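Local coordinates for type III secretion system effector protein ExoU (Pseudomonas fluorescens, PDB 4QMK), which probably acts as a patatin-like phospholipase toxin delivered by type III secretion, reaching the plasma membrane through a domain that binds phosphatidylinositol 4,5-bisphosphate, at residues I79-M84 with L333-E338; Q381-P386 with Q420-H425; Q481-A486 with R533-L538; Q537-G542 with S559-M564. All coordinates share one frame; numbering follows the deposited sequence.

Contact 1: I79-M84 with L333-E338; sequences IAFPGM and LIVKFE
Ala80, in the 3-10 turn that leads into helix 81-90, and Met84, in the helix's first turn, lie over Phe337 and Val335 of strand 332-337, the backbones standing off by 8.5 Å between the CA atoms of Met84 and Val335. That spacing leaves room for one layer of side chains, and Phe81 fills its middle. With CG anti to the carbonyl carbon (chi1 -73°), its ring reaches down to the strand, and CE1 comes to 3.5 Å from Phe337 CZ. The two rings are neither stacked nor edge-to-face: their centroids are 5.3 Å apart and their planes are inclined at 58°. Val335 CG1 meets the Phe81 ring differently, lying in its plane at the rim, 3.8 Å from CE1. The other branch, CG2, turns to Met84 and touches CG at 4.1 Å, so the forked valine divides its methyls between two facing residues. At the far end, Ala80 CB sits at the edge of the Phe337 ring, 4.1 Å from CE2. Met84 and Phe81 also pack on strand 68-72, and Val335 and Ala80 meet Leu385 of strand 382-389, which places the contact between a helix and the parallel centre of the patatin-like sheet. Phe81 lies close to a probable nucleophile elbow containing Ser104. No hydrogen bond or ion pair spans the two segments; the chemistry implies a junction held by hydrophobic burial, with fit and orientation set by shape.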
# COMPACT_ATOMS: atom_id res chain seq x y z
N ILE A 79 1.64 34.90 5.06
CA ILE A 79 2.81 35.59 5.52
C ILE A 79 2.56 36.01 6.92
O ILE A 79 3.50 36.30 7.63
CB ILE A 79 3.20 36.80 4.58
CG1 ILE A 79 4.45 37.52 5.08
CG2 ILE A 79 2.09 37.83 4.46
CD1 ILE A 79 5.66 36.61 5.11
N ALA A 80 1.33 36.00 7.38
CA ALA A 80 1.04 36.33 8.81
C ALA A 80 1.33 35.17 9.78
O ALA A 80 1.50 35.38 10.97
CB ALA A 80 -0.41 36.75 8.97
N PHE A 81 1.37 33.95 9.29
CA PHE A 81 1.46 32.82 10.21
C PHE A 81 2.65 32.84 11.17
O PHE A 81 2.56 32.33 12.29
CB PHE A 81 1.48 31.47 9.43
CG PHE A 81 0.16 31.08 8.84
CD1 PHE A 81 -1.00 31.19 9.57
CD2 PHE A 81 0.10 30.45 7.60
CE1 PHE A 81 -2.23 30.77 9.04
CE2 PHE A 81 -1.10 29.99 7.08
CZ PHE A 81 -2.26 30.16 7.81
N PRO A 82 3.79 33.38 10.73
CA PRO A 82 4.93 33.36 11.64
C PRO A 82 4.64 33.98 13.00
O PRO A 82 5.08 33.43 14.02
CB PRO A 82 5.98 34.15 10.88
CG PRO A 82 5.73 33.77 9.47
CD PRO A 82 4.21 33.75 9.37
N GLY A 83 3.89 35.06 13.04
CA GLY A 83 3.53 35.64 14.35
C GLY A 83 2.66 34.67 15.19
O GLY A 83 2.77 34.60 16.45
N MET A 84 1.80 33.92 14.52
CA MET A 84 0.98 32.96 15.23
C MET A 84 1.90 31.91 15.91
O MET A 84 1.67 31.52 17.07
CB MET A 84 -0.03 32.37 14.25
CG MET A 84 -0.91 31.30 14.81
SD MET A 84 -0.17 29.69 14.64
CE MET A 84 -0.16 29.61 12.85
N LEU A 333 -6.94 25.32 18.04
CA LEU A 333 -6.71 26.70 17.71
C LEU A 333 -6.92 26.69 16.20
O LEU A 333 -6.20 25.99 15.46
CB LEU A 333 -5.29 27.14 18.05
CG LEU A 333 -4.96 28.57 17.66
CD1 LEU A 333 -5.86 29.57 18.32
CD2 LEU A 333 -3.54 28.85 18.11
N ILE A 334 -7.92 27.41 15.74
CA ILE A 334 -8.27 27.38 14.34
C ILE A 334 -7.91 28.71 13.83
O ILE A 334 -8.39 29.71 14.35
CB ILE A 334 -9.79 27.12 14.16
CG1 ILE A 334 -10.12 25.75 14.75
CG2 ILE A 334 -10.17 27.20 12.70
CD1 ILE A 334 -11.61 25.49 15.03
N VAL A 335 -7.08 28.78 12.83
CA VAL A 335 -6.53 30.12 12.41
C VAL A 335 -7.08 30.55 11.11
O VAL A 335 -6.83 29.90 10.12
CB VAL A 335 -5.01 30.07 12.30
CG1 VAL A 335 -4.46 31.44 11.98
CG2 VAL A 335 -4.43 29.58 13.62
N LYS A 336 -7.90 31.60 11.13
CA LYS A 336 -8.51 32.19 9.94
C LYS A 336 -8.04 33.61 9.70
O LYS A 336 -7.46 34.25 10.55
CB LYS A 336 -10.02 32.24 10.07
CG LYS A 336 -10.64 30.90 9.86
CD LYS A 336 -12.14 30.88 10.08
CE LYS A 336 -12.62 29.42 9.94
NZ LYS A 336 -14.10 29.20 10.02
N PHE A 337 -8.38 34.13 8.53
CA PHE A 337 -8.06 35.51 8.21
C PHE A 337 -9.30 36.42 8.16
O PHE A 337 -10.40 35.96 7.84
CB PHE A 337 -7.28 35.52 6.92
CG PHE A 337 -6.00 34.78 7.01
CD1 PHE A 337 -5.97 33.43 6.80
CD2 PHE A 337 -4.83 35.44 7.33
CE1 PHE A 337 -4.77 32.75 6.90
CE2 PHE A 337 -3.65 34.78 7.44
CZ PHE A 337 -3.61 33.44 7.22
N GLU A 338 -9.08 37.70 8.47
CA GLU A 338 -10.14 38.77 8.53
C GLU A 338 -11.21 38.84 7.43
O GLU A 338 -10.90 38.70 6.26
CB GLU A 338 -9.44 40.14 8.62
CG GLU A 338 -10.39 41.31 8.83
CD GLU A 338 -9.67 42.64 9.05
OE1 GLU A 338 -10.34 43.68 8.98
OE2 GLU A 338 -8.46 42.65 9.29

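Contact 2: Q381-P386 with Q420-H425; sequences QTVTLP and QTVSGH
His425 holds CG anti to the backbone nitrogen (chi1 179°) and turns its ring broadside to the strand, while the chi1 of Val383, 67°, directs CG2 into the angle between that ring and Thr421. The result is a CH-pi contact: Val383 CB stands over one face of the imidazole, 4.1 Å from the centroid and 18° off the normal. Val383 CG2 is wedged between His425 CB and Thr421 CG2, at 3.7 Å from each. The other methyl, CG1, approaches Val422 CG2 more loosely, at 4.2 Å. Val422 CG2 is met more closely by Leu385 CD2, at 3.7 Å, where the leucine reaches up from the strand. Beyond it the proline ring of Pro386 abuts Thr421, with CD 3.3 Å from OG1; that hydroxyl is engaged along its own helix by Gln417 O. His425 NE2 is hydrogen-bonded to Glu380 O, at the end of helix 374-380, which helps to hold the ring's rotation while Val383 lies against its face. No hydrogen bond joins the two segments themselves. Residues 420-425 of helix 408-431 run nearly antiparallel to strand residues 382-385, the local axes 8.4 Å apart. The neighbouring helix 81-90 meets Val422 through Met84 and Ala87, and strand 332-337, hydrogen-bonded beside 382-389, offers Leu333 to both Val383 and His425.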
# COMPACT_ATOMS: atom_id res chain seq x y z
N GLN A 381 -12.98 28.70 19.62
CA GLN A 381 -11.63 28.26 19.46
C GLN A 381 -10.97 28.82 18.22
O GLN A 381 -9.88 28.40 17.85
CB GLN A 381 -11.61 26.75 19.43
CG GLN A 381 -11.81 26.19 20.82
CD GLN A 381 -12.26 24.74 20.85
OE1 GLN A 381 -11.58 23.84 20.34
NE2 GLN A 381 -13.35 24.51 21.48
N THR A 382 -11.66 29.74 17.55
CA THR A 382 -11.20 30.27 16.29
C THR A 382 -10.56 31.62 16.54
O THR A 382 -11.12 32.40 17.30
CB THR A 382 -12.38 30.47 15.34
OG1 THR A 382 -12.92 29.19 14.99
CG2 THR A 382 -11.97 31.20 14.13
N VAL A 383 -9.41 31.89 15.91
CA VAL A 383 -8.79 33.20 16.01
C VAL A 383 -8.65 33.77 14.60
O VAL A 383 -8.21 33.08 13.66
CB VAL A 383 -7.42 33.15 16.76
CG1 VAL A 383 -6.39 32.39 15.97
CG2 VAL A 383 -6.92 34.53 17.09
N THR A 384 -9.01 35.04 14.47
CA THR A 384 -9.02 35.74 13.17
C THR A 384 -7.87 36.75 13.06
O THR A 384 -7.87 37.77 13.71
CB THR A 384 -10.37 36.45 12.96
OG1 THR A 384 -11.43 35.47 13.02
CG2 THR A 384 -10.41 37.14 11.63
N LEU A 385 -6.87 36.42 12.26
CA LEU A 385 -5.72 37.26 12.13
C LEU A 385 -6.12 38.50 11.34
O LEU A 385 -6.70 38.39 10.28
CB LEU A 385 -4.59 36.52 11.42
CG LEU A 385 -4.11 35.22 12.06
CD1 LEU A 385 -2.84 34.77 11.34
CD2 LEU A 385 -3.83 35.38 13.55
N PRO A 386 -5.85 39.69 11.88
CA PRO A 386 -6.22 40.92 11.20
C PRO A 386 -5.31 41.25 10.00
O PRO A 386 -4.10 41.05 10.06
CB PRO A 386 -6.03 41.97 12.29
CG PRO A 386 -4.90 41.44 13.10
CD PRO A 386 -5.09 39.95 13.11
N GLN A 420 0.23 39.36 18.40
CA GLN A 420 -0.59 39.96 19.43
C GLN A 420 -1.99 39.36 19.52
O GLN A 420 -2.46 39.11 20.61
CB GLN A 420 -0.73 41.44 19.19
CG GLN A 420 0.51 42.21 19.48
CD GLN A 420 0.30 43.68 19.27
OE1 GLN A 420 -0.67 44.11 18.60
NE2 GLN A 420 1.20 44.48 19.83
N THR A 421 -2.63 39.12 18.38
CA THR A 421 -3.98 38.67 18.33
C THR A 421 -4.08 37.28 18.97
O THR A 421 -4.89 37.04 19.84
CB THR A 421 -4.49 38.65 16.88
OG1 THR A 421 -4.53 39.98 16.37
CG2 THR A 421 -5.89 38.11 16.80
N VAL A 422 -3.19 36.41 18.55
CA VAL A 422 -3.15 35.08 19.04
C VAL A 422 -2.81 35.03 20.54
O VAL A 422 -3.47 34.26 21.30
CB VAL A 422 -2.17 34.27 18.25
CG1 VAL A 422 -1.89 32.94 18.90
CG2 VAL A 422 -2.70 34.09 16.84
N SER A 423 -1.81 35.81 20.97
CA SER A 423 -1.49 35.93 22.39
C SER A 423 -2.76 36.35 23.13
O SER A 423 -3.08 35.81 24.18
CB SER A 423 -0.40 36.99 22.67
OG SER A 423 0.90 36.47 22.50
N GLY A 424 -3.48 37.32 22.56
CA GLY A 424 -4.72 37.81 23.19
C GLY A 424 -5.73 36.68 23.27
O GLY A 424 -6.38 36.48 24.28
N HIS A 425 -5.80 35.89 22.22
CA HIS A 425 -6.74 34.85 22.18
C HIS A 425 -6.37 33.76 23.21
O HIS A 425 -7.21 33.26 23.93
CB HIS A 425 -6.79 34.28 20.78
CG HIS A 425 -7.74 33.14 20.66
ND1 HIS A 425 -7.35 31.84 20.82
CD2 HIS A 425 -9.07 33.11 20.43
CE1 HIS A 425 -8.39 31.05 20.68
NE2 HIS A 425 -9.45 31.80 20.46

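Contact 3: Q481-A486 with R533-L538; sequences QALDTA and RNFQQL
Leu483 and Asp484 of helix 464-491 meet Asn534, Phe535 and Leu538 in the first half of helix 533-544, a steep helix-helix crossing in the helical part of the chain that follows the sheets. The local axes pass 9.5 Å apart at 74°, and the CA atoms of Asp484 and Asn534 approach to 6.4 Å. On the buried side, Leu483 CD2 touches both Phe535 CE1 and Leu538 CD2, each at 4.0 Å. The edge of the Phe535 ring points at the neighbouring helix turn, with Asp484 N near the ring plane. On the more exposed side, Asn534 ND2 donates to Asp484 OD1 at 2.9 Å, bent to 147° at the hydrogen. The donor comes from above the carboxylate plane, 50° out of it. Gln532 NE2 bonds the same oxygen, while Gln532 OE1 accepts from Phe535 N, so one glutamine ties the carboxylate to the helix start. Two amides, and perhaps the positive end of the helix dipole, would stabilise negative charge on Asp484. Helix 501-513 closes over Leu483 through Leu503, Ala506 and Leu510, and the whole is a steeply crossed helix pair in an all-helical region, with an apolar seam edged by a polar pair.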
# COMPACT_ATOMS: atom_id res chain seq x y z
N GLN A 481 -5.05 -3.64 33.97
CA GLN A 481 -3.65 -4.03 33.77
C GLN A 481 -3.52 -5.55 33.72
O GLN A 481 -2.90 -6.08 32.81
CB GLN A 481 -2.78 -3.44 34.85
CG GLN A 481 -1.30 -3.73 34.63
CD GLN A 481 -0.77 -3.19 33.31
OE1 GLN A 481 -0.84 -1.98 33.07
NE2 GLN A 481 -0.17 -4.06 32.47
N ALA A 482 -4.16 -6.26 34.64
CA ALA A 482 -4.13 -7.75 34.63
C ALA A 482 -4.68 -8.28 33.31
O ALA A 482 -4.22 -9.26 32.77
CB ALA A 482 -4.93 -8.34 35.82
N LEU A 483 -5.69 -7.64 32.78
CA LEU A 483 -6.29 -8.09 31.51
C LEU A 483 -5.32 -7.89 30.41
O LEU A 483 -5.13 -8.78 29.58
CB LEU A 483 -7.58 -7.34 31.19
CG LEU A 483 -8.26 -7.77 29.92
CD1 LEU A 483 -8.63 -9.24 30.04
CD2 LEU A 483 -9.50 -6.94 29.66
N ASP A 484 -4.72 -6.70 30.35
CA ASP A 484 -3.72 -6.43 29.32
C ASP A 484 -2.60 -7.48 29.39
O ASP A 484 -2.17 -8.01 28.36
CB ASP A 484 -3.13 -5.03 29.47
CG ASP A 484 -2.13 -4.71 28.39
OD1 ASP A 484 -2.53 -4.55 27.21
OD2 ASP A 484 -0.94 -4.61 28.70
N THR A 485 -2.16 -7.79 30.61
CA THR A 485 -1.10 -8.77 30.80
C THR A 485 -1.49 -10.14 30.28
O THR A 485 -0.71 -10.80 29.61
CB THR A 485 -0.68 -8.89 32.27
OG1 THR A 485 0.09 -7.74 32.65
CG2 THR A 485 0.18 -10.14 32.50
N ALA A 486 -2.69 -10.58 30.60
CA ALA A 486 -3.12 -11.89 30.14
C ALA A 486 -3.15 -11.98 28.61
O ALA A 486 -2.89 -13.03 28.07
CB ALA A 486 -4.47 -12.24 30.72
N ARG A 533 -3.80 -1.92 21.51
CA ARG A 533 -3.75 -3.03 20.59
C ARG A 533 -4.30 -4.33 21.18
O ARG A 533 -5.17 -4.98 20.59
CB ARG A 533 -2.30 -3.20 20.09
CG ARG A 533 -2.12 -4.20 18.96
CD ARG A 533 -2.77 -3.67 17.68
NE ARG A 533 -3.12 -4.75 16.75
CZ ARG A 533 -4.26 -5.47 16.76
NH1 ARG A 533 -5.22 -5.27 17.68
NH2 ARG A 533 -4.45 -6.41 15.84
N ASN A 534 -3.83 -4.69 22.38
CA ASN A 534 -4.27 -5.91 23.00
C ASN A 534 -5.78 -5.92 23.22
O ASN A 534 -6.42 -6.95 22.99
CB ASN A 534 -3.55 -6.13 24.34
CG ASN A 534 -2.11 -6.42 24.18
OD1 ASN A 534 -1.64 -6.74 23.09
ND2 ASN A 534 -1.37 -6.27 25.25
N PHE A 535 -6.32 -4.79 23.68
CA PHE A 535 -7.74 -4.69 23.87
C PHE A 535 -8.48 -4.86 22.54
O PHE A 535 -9.50 -5.58 22.48
CB PHE A 535 -8.18 -3.40 24.60
CG PHE A 535 -7.72 -3.30 26.05
CD1 PHE A 535 -7.21 -4.42 26.75
CD2 PHE A 535 -7.90 -2.13 26.76
CE1 PHE A 535 -6.87 -4.34 28.08
CE2 PHE A 535 -7.52 -2.04 28.10
CZ PHE A 535 -7.02 -3.15 28.77
N GLN A 536 -7.95 -4.28 21.48
CA GLN A 536 -8.55 -4.43 20.16
C GLN A 536 -8.64 -5.91 19.76
O GLN A 536 -9.68 -6.36 19.32
CB GLN A 536 -7.78 -3.61 19.11
CG GLN A 536 -8.12 -2.13 19.10
CD GLN A 536 -9.56 -1.88 18.64
OE1 GLN A 536 -10.04 -2.54 17.71
NE2 GLN A 536 -10.24 -0.95 19.27
N GLN A 537 -7.56 -6.67 19.92
CA GLN A 537 -7.63 -8.11 19.55
C GLN A 537 -8.73 -8.80 20.34
O GLN A 537 -9.46 -9.64 19.81
CB GLN A 537 -6.37 -8.89 19.88
CG GLN A 537 -5.07 -8.41 19.33
CD GLN A 537 -3.92 -9.28 19.84
OE1 GLN A 537 -2.94 -8.77 20.40
NE2 GLN A 537 -4.06 -10.60 19.69
N LEU A 538 -8.79 -8.50 21.64
CA LEU A 538 -9.78 -9.11 22.49
C LEU A 538 -11.15 -8.71 22.01
O LEU A 538 -12.05 -9.56 21.96
CB LEU A 538 -9.58 -8.74 23.96
CG LEU A 538 -10.68 -9.34 24.83
CD1 LEU A 538 -10.71 -10.85 24.82
CD2 LEU A 538 -10.55 -8.81 26.24

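Contact 4: Q537-G542 with S559-M564; sequences QLLQVG and SAVAEM
Leu539 packs against Ala560 and Met564 at a near-orthogonal helix-helix crossing, where helix 533-544 meets helix 555-585, the next helix in the chain. The local axes come within 9.3 Å at 96°, and the CA atoms of Leu539 and Val561 are 6.0 Å apart, which marks where the two helices press together. The apolar contacts centre on Leu539. Its CG is anti to the carbonyl carbon (chi1 -72°), which carries CD2 across to the helix opposite, 3.6 Å from Ala560 CB. The same methyl reaches Val561 CG2 at a looser 4.2 Å. Ala560 presents no more than a methyl, and so the leucine can come close to the helix backbone; Asn528 ND2 is hydrogen-bonded to Ala560 O, and Asn528 also touches Leu539 and Met564. A second kind of contact involves sulfur. Met564 runs out extended through chi1 and chi2, which sets SD 3.8 Å from Leu539 CB; the bend at chi3 turns only the terminal CE. Gln540, whose chain is folded at chi2, brings NE2 to 3.9 Å from Met564 SD; this is a contact between a polar group and sulfur, without a hydrogen bond. The third kind sets a side chain directly against backbone. Gly542 presents bare main chain to the neighbouring helix, and Val561 CG2 rests there, 3.9 Å from both Gly542 CA and Gly542 C.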
# COMPACT_ATOMS: atom_id res chain seq x y z
N GLN A 537 -7.56 -6.67 19.92
CA GLN A 537 -7.63 -8.11 19.55
C GLN A 537 -8.73 -8.80 20.34
O GLN A 537 -9.46 -9.64 19.81
CB GLN A 537 -6.37 -8.89 19.88
CG GLN A 537 -5.07 -8.41 19.33
CD GLN A 537 -3.92 -9.28 19.84
OE1 GLN A 537 -2.94 -8.77 20.40
NE2 GLN A 537 -4.06 -10.60 19.69
N LEU A 538 -8.79 -8.50 21.64
CA LEU A 538 -9.78 -9.11 22.49
C LEU A 538 -11.15 -8.71 22.01
O LEU A 538 -12.05 -9.56 21.96
CB LEU A 538 -9.58 -8.74 23.96
CG LEU A 538 -10.68 -9.34 24.83
CD1 LEU A 538 -10.71 -10.85 24.82
CD2 LEU A 538 -10.55 -8.81 26.24
N LEU A 539 -11.33 -7.44 21.64
CA LEU A 539 -12.66 -7.02 21.11
C LEU A 539 -13.04 -7.77 19.85
O LEU A 539 -14.21 -8.09 19.66
CB LEU A 539 -12.73 -5.53 20.86
CG LEU A 539 -12.79 -4.70 22.14
CD1 LEU A 539 -12.80 -3.23 21.80
CD2 LEU A 539 -14.00 -5.07 22.95
N GLN A 540 -12.06 -8.09 19.01
CA GLN A 540 -12.38 -8.88 17.79
C GLN A 540 -12.89 -10.26 18.18
O GLN A 540 -13.92 -10.70 17.69
CB GLN A 540 -11.18 -9.00 16.86
CG GLN A 540 -10.68 -7.67 16.30
CD GLN A 540 -11.81 -6.82 15.69
OE1 GLN A 540 -12.72 -7.35 15.05
NE2 GLN A 540 -11.75 -5.51 15.92
N VAL A 541 -12.18 -10.92 19.09
CA VAL A 541 -12.58 -12.23 19.57
C VAL A 541 -13.98 -12.14 20.11
O VAL A 541 -14.82 -12.98 19.84
CB VAL A 541 -11.67 -12.73 20.72
CG1 VAL A 541 -12.27 -14.02 21.30
CG2 VAL A 541 -10.25 -12.96 20.25
N GLY A 542 -14.23 -11.12 20.92
CA GLY A 542 -15.55 -10.92 21.51
C GLY A 542 -16.61 -10.86 20.45
O GLY A 542 -17.66 -11.48 20.59
N SER A 559 -20.36 -5.79 26.70
CA SER A 559 -20.64 -4.37 26.72
C SER A 559 -19.68 -3.60 25.86
O SER A 559 -20.09 -2.69 25.12
CB SER A 559 -20.54 -3.86 28.11
OG SER A 559 -21.06 -2.57 28.23
N ALA A 560 -18.41 -3.97 25.96
CA ALA A 560 -17.35 -3.31 25.25
C ALA A 560 -17.52 -3.58 23.76
O ALA A 560 -17.27 -2.71 22.95
CB ALA A 560 -16.03 -3.83 25.71
N VAL A 561 -18.02 -4.78 23.43
CA VAL A 561 -18.25 -5.18 22.04
C VAL A 561 -19.38 -4.36 21.43
O VAL A 561 -19.27 -3.94 20.29
CB VAL A 561 -18.60 -6.68 21.95
CG1 VAL A 561 -19.23 -7.08 20.62
CG2 VAL A 561 -17.34 -7.49 22.18
N ALA A 562 -20.46 -4.17 22.19
CA ALA A 562 -21.56 -3.32 21.77
C ALA A 562 -21.07 -1.84 21.62
O ALA A 562 -21.46 -1.13 20.71
CB ALA A 562 -22.71 -3.41 22.75
N GLU A 563 -20.20 -1.41 22.52
CA GLU A 563 -19.62 -0.07 22.42
C GLU A 563 -18.72 0.06 21.16
O GLU A 563 -18.71 1.10 20.51
CB GLU A 563 -18.82 0.23 23.65
CG GLU A 563 -18.14 1.58 23.68
CD GLU A 563 -19.05 2.78 23.57
OE1 GLU A 563 -18.53 3.83 23.11
OE2 GLU A 563 -20.23 2.70 23.94
N MET A 564 -18.02 -1.01 20.82
CA MET A 564 -17.17 -1.01 19.67
C MET A 564 -17.97 -0.82 18.41
O MET A 564 -17.59 -0.05 17.53
CB MET A 564 -16.38 -2.30 19.54
CG MET A 564 -15.32 -2.27 18.45
SD MET A 564 -14.63 -3.89 18.05
CE MET A 564 -16.16 -4.70 17.59

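The four contacts form two pairs on opposite sides of the chain's centre. Contacts 1 and 2, with centres about 8 Å apart, share the mixed sheet: strands 332-337 and 382-389 are parallel neighbours, joined by probable backbone hydrogen bonds such as Lys336 O to Leu385 N, and helices 81-90 and 408-431 lie against them. Contacts 3 and 4, with centres about 11 Å apart, both use helix 533-544 and share Gln537 and Leu538. Between the pairs the centres are about 42 to 43 Å apart. Along the chain the sheet contacts close before the helical ones open, consistent with a patatin-like core followed by a distinct, largely helical region.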